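Local coordinates for putative amidohydrolase (Unidentified, PDB 3MKV), which probably hydrolyses dipeptides that end in proline, as a prolidase of the amidohydrolase superfamily with a two-zinc centre, at residues G32-V37 and I372-A378; M94-L98 and V124-L129. All coordinates share one frame; numbering follows the deposited sequence.

Residues 32-37 and 372-378 (interaction 1) join segments more than 330 residues apart in sequence, bringing an N-terminal strand onto the loop that precedes strand 380-383. Interaction 2, residues 94-98 with 124-129, is far more local and falls within the long span of chain that interaction 1 brackets; it packs a helix against the start of strand 128-131. Their centres lie about 21 Å apart, yet the two meet where CD2 of His-377 is 4.0 Å from NH2 of Arg-128. Interaction 2 is the more central, about 12 Å from the centre of the chain against 23 Å for interaction 1. The Met-97 side chain in interaction 2 is about 11 Å from a bound zinc.

Interaction 1: residues G32-V37 and I372-A378; sequences GFIREV and IVPGAHA
Strand residue Ile-34 is gripped through both its amide and its carbonyl by the 372-378 loop: its N donates to O of Ala-376 (2.9 Å), and its O accepts a nearly straight bond from N of Gly-375 (2.6 Å, 175° at the hydrogen), while N of Ala-378 reaches O of Gly-32 at 2.7 Å. Phe-33 and His-377 form a single beta bridge, their CA atoms 4.5 Å apart. Gly-375 N and Ala-376 O both belong to a type II beta turn, 373-376, closed by Ala-376 N on Val-373 O, with Gly-375 at the positive phi that such a turn favours in its third position. Among side chains, CB and CG2 of Ile-34 rest on the Val-373 carbonyl O, and chi2 of -45° folds CD1 toward Ala-378, 3.7 Å from its CA. Further along, Val-37 turns CG2 onto CG2 of Ile-372 (4.0 Å), the two side chains crossing at about a right angle, and the same methyl meets the Pro-374 ring at CD. At the opposite end, Phe-33 and His-377 run side by side in the same direction. CE1 of Phe-33 stands 3.6 Å above the His-377 ring plane, displaced toward its rim, with the ring planes inclined by 31° and the centroids 5.1 Å apart. The imidazole has a second hold, a hydrogen bond from ND1 to the Lys-368 carbonyl. The strand also pairs with 25-30, where Arg-35 and Glu-36 both face Leu-28 in a classic beta bulge. Together these features describe an outermost strand of a four-stranded mixed sheet met by a turn-bearing loop, consistent with the small beta domain that accompanies the catalytic barrel in many amidohydrolases.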
loop_
_atom_site.group_PDB
_atom_site.type_symbol
_atom_site.label_atom_id
_atom_site.label_comp_id
_atom_site.label_asym_id
_atom_site.label_seq_id
_atom_site.Cartn_x
_atom_site.Cartn_y
_atom_site.Cartn_z
ATOM N N GLY A 32 -46.018 -1.617 -26.659
ATOM C CA GLY A 32 -45.130 -2.574 -26.022
ATOM C C GLY A 32 -45.785 -3.793 -25.406
ATOM O O GLY A 32 -45.107 -4.763 -25.087
ATOM N N PHE A 33 -47.100 -3.762 -25.237
ATOM C CA PHE A 33 -47.774 -4.850 -24.533
ATOM C C PHE A 33 -48.884 -5.525 -25.327
ATOM O O PHE A 33 -49.506 -4.912 -26.195
ATOM C CB PHE A 33 -48.327 -4.354 -23.198
ATOM C CG PHE A 33 -47.271 -3.919 -22.238
ATOM C CD1 PHE A 33 -46.731 -4.816 -21.332
ATOM C CD2 PHE A 33 -46.804 -2.613 -22.246
ATOM C CE1 PHE A 33 -45.749 -4.417 -20.439
ATOM C CE2 PHE A 33 -45.819 -2.204 -21.356
ATOM C CZ PHE A 33 -45.292 -3.107 -20.450
ATOM N N ILE A 34 -49.114 -6.798 -25.023
ATOM C CA ILE A 34 -50.278 -7.514 -25.522
ATOM C C ILE A 34 -51.525 -6.947 -24.852
ATOM O O ILE A 34 -51.598 -6.873 -23.626
ATOM C CB ILE A 34 -50.208 -9.009 -25.192
ATOM C CG1 ILE A 34 -48.920 -9.623 -25.752
ATOM C CG2 ILE A 34 -51.471 -9.707 -25.669
ATOM C CD1 ILE A 34 -48.626 -9.202 -27.156
ATOM N N ARG A 35 -52.505 -6.554 -25.654
ATOM C CA ARG A 35 -53.677 -5.871 -25.133
ATOM C C ARG A 35 -54.879 -6.809 -25.113
ATOM O O ARG A 35 -55.616 -6.872 -24.126
ATOM C CB ARG A 35 -53.978 -4.627 -25.973
ATOM C CG ARG A 35 -55.066 -3.739 -25.406
ATOM C CD ARG A 35 -54.574 -2.940 -24.205
ATOM N NE ARG A 35 -55.633 -2.764 -23.215
ATOM C CZ ARG A 35 -55.541 -1.981 -22.143
ATOM N NH1 ARG A 35 -54.438 -1.275 -21.917
ATOM N NH2 ARG A 35 -56.563 -1.897 -21.299
ATOM N N GLU A 36 -55.067 -7.541 -26.206
ATOM C CA GLU A 36 -56.164 -8.491 -26.304
ATOM C C GLU A 36 -55.738 -9.737 -27.062
ATOM O O GLU A 36 -54.901 -9.681 -27.965
ATOM C CB GLU A 36 -57.376 -7.860 -26.990
ATOM C CG GLU A 36 -57.989 -6.691 -26.234
ATOM C CD GLU A 36 -59.012 -5.928 -27.066
ATOM O OE1 GLU A 36 -59.063 -4.683 -26.945
ATOM O OE2 GLU A 36 -59.755 -6.573 -27.845
ATOM N N VAL A 37 -56.327 -10.862 -26.680
ATOM C CA VAL A 37 -56.070 -12.132 -27.328
ATOM C C VAL A 37 -57.381 -12.919 -27.357
ATOM O O VAL A 37 -57.670 -13.686 -26.435
ATOM C CB VAL A 37 -54.991 -12.939 -26.562
ATOM C CG1 VAL A 37 -54.712 -14.266 -27.254
ATOM C CG2 VAL A 37 -53.709 -12.126 -26.419
ATOM N N ILE A 372 -48.169 -15.307 -24.769
ATOM C CA ILE A 372 -48.928 -14.230 -25.404
ATOM C C ILE A 372 -50.282 -14.029 -24.713
ATOM O O ILE A 372 -51.285 -14.623 -25.109
ATOM C CB ILE A 372 -49.129 -14.491 -26.909
ATOM C CG1 ILE A 372 -47.793 -14.403 -27.646
ATOM C CG2 ILE A 372 -50.113 -13.499 -27.495
ATOM C CD1 ILE A 372 -47.792 -15.128 -28.968
ATOM N N VAL A 373 -50.285 -13.198 -23.670
ATOM C CA VAL A 373 -51.480 -12.915 -22.881
ATOM C C VAL A 373 -51.596 -11.418 -22.645
ATOM O O VAL A 373 -50.592 -10.708 -22.665
ATOM C CB VAL A 373 -51.440 -13.603 -21.490
ATOM C CG1 VAL A 373 -51.603 -15.102 -21.612
ATOM C CG2 VAL A 373 -50.154 -13.248 -20.745
ATOM N N PRO A 374 -52.829 -10.927 -22.420
ATOM C CA PRO A 374 -53.040 -9.499 -22.175
ATOM C C PRO A 374 -52.220 -9.004 -20.988
ATOM O O PRO A 374 -52.257 -9.607 -19.912
ATOM C CB PRO A 374 -54.538 -9.409 -21.856
ATOM C CG PRO A 374 -55.133 -10.593 -22.510
ATOM C CD PRO A 374 -54.094 -11.681 -22.406
ATOM N N GLY A 375 -51.492 -7.911 -21.195
ATOM C CA GLY A 375 -50.703 -7.293 -20.136
ATOM C C GLY A 375 -49.244 -7.699 -20.198
ATOM O O GLY A 375 -48.407 -7.100 -19.524
ATOM N N ALA A 376 -48.949 -8.719 -21.010
ATOM C CA ALA A 376 -47.591 -9.232 -21.192
ATOM C C ALA A 376 -46.793 -8.377 -22.172
ATOM O O ALA A 376 -47.353 -7.549 -22.892
ATOM C CB ALA A 376 -47.632 -10.689 -21.680
ATOM N N HIS A 377 -45.483 -8.580 -22.207
ATOM C CA HIS A 377 -44.644 -7.845 -23.154
ATOM C C HIS A 377 -44.912 -8.331 -24.573
ATOM O O HIS A 377 -45.010 -9.536 -24.815
ATOM C CB HIS A 377 -43.155 -7.985 -22.815
ATOM C CG HIS A 377 -42.741 -7.219 -21.599
ATOM N ND1 HIS A 377 -42.595 -7.807 -20.361
ATOM C CD2 HIS A 377 -42.453 -5.907 -21.429
ATOM C CE1 HIS A 377 -42.236 -6.890 -19.480
ATOM N NE2 HIS A 377 -42.139 -5.730 -20.103
ATOM N N ALA A 378 -45.043 -7.391 -25.502
ATOM C CA ALA A 378 -45.254 -7.741 -26.896
ATOM C C ALA A 378 -43.935 -8.192 -27.501
ATOM O O ALA A 378 -43.358 -7.518 -28.362
ATOM C CB ALA A 378 -45.843 -6.573 -27.676
#

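Interaction 2: residues M94-L98 and V124-L129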
loop_
_atom_site.group_PDB
_atom_site.type_symbol
_atom_site.label_atom_id
_atom_site.label_comp_id
_atom_site.label_asym_id
_atom_site.label_seq_id
_atom_site.Cartn_x
_atom_site.Cartn_y
_atom_site.Cartn_z
ATOM N N MET A 94 -25.033 -10.131 -29.933
ATOM C CA MET A 94 -26.361 -9.860 -29.396
ATOM C C MET A 94 -27.421 -9.792 -30.499
ATOM O O MET A 94 -28.569 -10.216 -30.309
ATOM C CB MET A 94 -26.361 -8.567 -28.580
ATOM C CG MET A 94 -25.853 -8.715 -27.145
ATOM S SD MET A 94 -25.972 -7.164 -26.224
ATOM C CE MET A 94 -24.859 -6.123 -27.171
ATOM N N ARG A 95 -27.028 -9.243 -31.645
ATOM C CA ARG A 95 -27.928 -9.043 -32.771
ATOM C C ARG A 95 -28.386 -10.388 -33.349
ATOM O O ARG A 95 -29.541 -10.559 -33.753
ATOM C CB ARG A 95 -27.201 -8.246 -33.849
ATOM C CG ARG A 95 -28.052 -7.207 -34.533
ATOM C CD ARG A 95 -27.202 -6.027 -34.997
ATOM N NE ARG A 95 -28.037 -4.937 -35.493
ATOM C CZ ARG A 95 -28.709 -4.988 -36.636
ATOM N NH1 ARG A 95 -28.635 -6.075 -37.397
ATOM N NH2 ARG A 95 -29.451 -3.957 -37.019
ATOM N N ALA A 96 -27.472 -11.349 -33.380
ATOM C CA ALA A 96 -27.779 -12.645 -33.955
ATOM C C ALA A 96 -28.705 -13.462 -33.061
ATOM O O ALA A 96 -29.457 -14.307 -33.564
ATOM C CB ALA A 96 -26.507 -13.403 -34.260
ATOM N N MET A 97 -28.661 -13.209 -31.748
ATOM C CA MET A 97 -29.507 -13.941 -30.796
ATOM C C MET A 97 -30.940 -13.566 -31.074
ATOM O O MET A 97 -31.816 -14.429 -31.166
ATOM C CB MET A 97 -29.162 -13.620 -29.330
ATOM C CG MET A 97 -27.772 -14.081 -28.857
ATOM S SD MET A 97 -27.433 -13.671 -27.122
ATOM C CE MET A 97 -26.001 -14.652 -26.809
ATOM N N LEU A 98 -31.164 -12.260 -31.219
ATOM C CA LEU A 98 -32.481 -11.713 -31.498
ATOM C C LEU A 98 -33.038 -12.244 -32.821
ATOM O O LEU A 98 -34.220 -12.582 -32.913
ATOM C CB LEU A 98 -32.408 -10.188 -31.515
ATOM C CG LEU A 98 -33.739 -9.442 -31.510
ATOM C CD1 LEU A 98 -34.678 -9.940 -30.400
ATOM C CD2 LEU A 98 -33.480 -7.930 -31.378
ATOM N N VAL A 124 -28.159 -0.164 -28.961
ATOM C CA VAL A 124 -27.882 -1.345 -29.772
ATOM C C VAL A 124 -29.151 -2.183 -29.846
ATOM O O VAL A 124 -30.097 -1.936 -29.105
ATOM C CB VAL A 124 -26.744 -2.229 -29.196
ATOM C CG1 VAL A 124 -25.608 -1.385 -28.676
ATOM C CG2 VAL A 124 -27.277 -3.160 -28.113
ATOM N N GLU A 125 -29.171 -3.168 -30.738
ATOM C CA GLU A 125 -30.295 -4.093 -30.814
ATOM C C GLU A 125 -29.894 -5.456 -30.281
ATOM O O GLU A 125 -28.810 -5.961 -30.583
ATOM C CB GLU A 125 -30.784 -4.253 -32.252
ATOM C CG GLU A 125 -31.523 -3.058 -32.816
ATOM C CD GLU A 125 -31.781 -3.212 -34.302
ATOM O OE1 GLU A 125 -31.219 -4.156 -34.901
ATOM O OE2 GLU A 125 -32.542 -2.400 -34.871
ATOM N N GLY A 126 -30.769 -6.054 -29.487
ATOM C CA GLY A 126 -30.514 -7.386 -28.986
ATOM C C GLY A 126 -31.616 -7.856 -28.073
ATOM O O GLY A 126 -32.633 -7.182 -27.905
ATOM N N PRO A 127 -31.413 -9.021 -27.460
ATOM C CA PRO A 127 -32.404 -9.538 -26.538
ATOM C C PRO A 127 -32.477 -8.641 -25.303
ATOM O O PRO A 127 -31.497 -7.995 -24.948
ATOM C CB PRO A 127 -31.844 -10.910 -26.148
ATOM C CG PRO A 127 -30.745 -11.203 -27.112
ATOM C CD PRO A 127 -30.230 -9.885 -27.576
ATOM N N ARG A 128 -33.636 -8.590 -24.665
ATOM C CA ARG A 128 -33.742 -8.007 -23.351
ATOM C C ARG A 128 -32.782 -8.784 -22.467
ATOM O O ARG A 128 -32.695 -10.011 -22.565
ATOM C CB ARG A 128 -35.176 -8.137 -22.841
ATOM C CG ARG A 128 -35.338 -7.814 -21.379
ATOM C CD ARG A 128 -36.769 -8.025 -20.938
ATOM N NE ARG A 128 -37.722 -7.278 -21.756
ATOM C CZ ARG A 128 -38.311 -7.765 -22.841
ATOM N NH1 ARG A 128 -38.038 -8.999 -23.242
ATOM N NH2 ARG A 128 -39.177 -7.020 -23.521
ATOM N N LEU A 129 -32.042 -8.075 -21.618
ATOM C CA LEU A 129 -30.930 -8.696 -20.883
ATOM C C LEU A 129 -31.187 -8.805 -19.396
ATOM O O LEU A 129 -31.459 -7.813 -18.729
ATOM C CB LEU A 129 -29.633 -7.923 -21.110
ATOM C CG LEU A 129 -28.938 -7.953 -22.475
ATOM C CD1 LEU A 129 -27.579 -7.274 -22.358
ATOM C CD2 LEU A 129 -28.762 -9.374 -22.980
#
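Arg-95 and Glu-125 supply the one charged pair, a salt bridge at the exposed margin with NH2 2.8 Å from OE1. The carboxylate oxygen lies over one face of the guanidinium, not end-on to its N-H groups, and the two planes are only 20° apart. Backbone fit comes next: Gly-126, almost fully extended, brings its CA within 3.7 Å of the Met-94 carbonyl O, which also receives CD of Pro-127 at 3.2 Å. These contacts seat helix 83-99 against the approach to strand 128-131. Helix 83-99, strand 102-107, helix 113-120 and strand 128-131 follow in turn, the two strands parallel neighbours, in the alternating beta/alpha order of the family's TIM barrel. The remaining contacts are apolar. CB of Met-97 packs across the Pro-127 ring, 3.6 Å from CG. Bent at chi3 (-63°), the Met-94 chain sets its CE against CG2 of Val-124 (3.9 Å) while SD lies 4.2 Å from CD1 of Leu-129; Phe-115 and Val-119 of helix 113-120 also touch Met-94. CD2 of Leu-98 leans on the Gly-126 carbonyl, whose oxygen accepts a hydrogen bond from NZ of Lys-406.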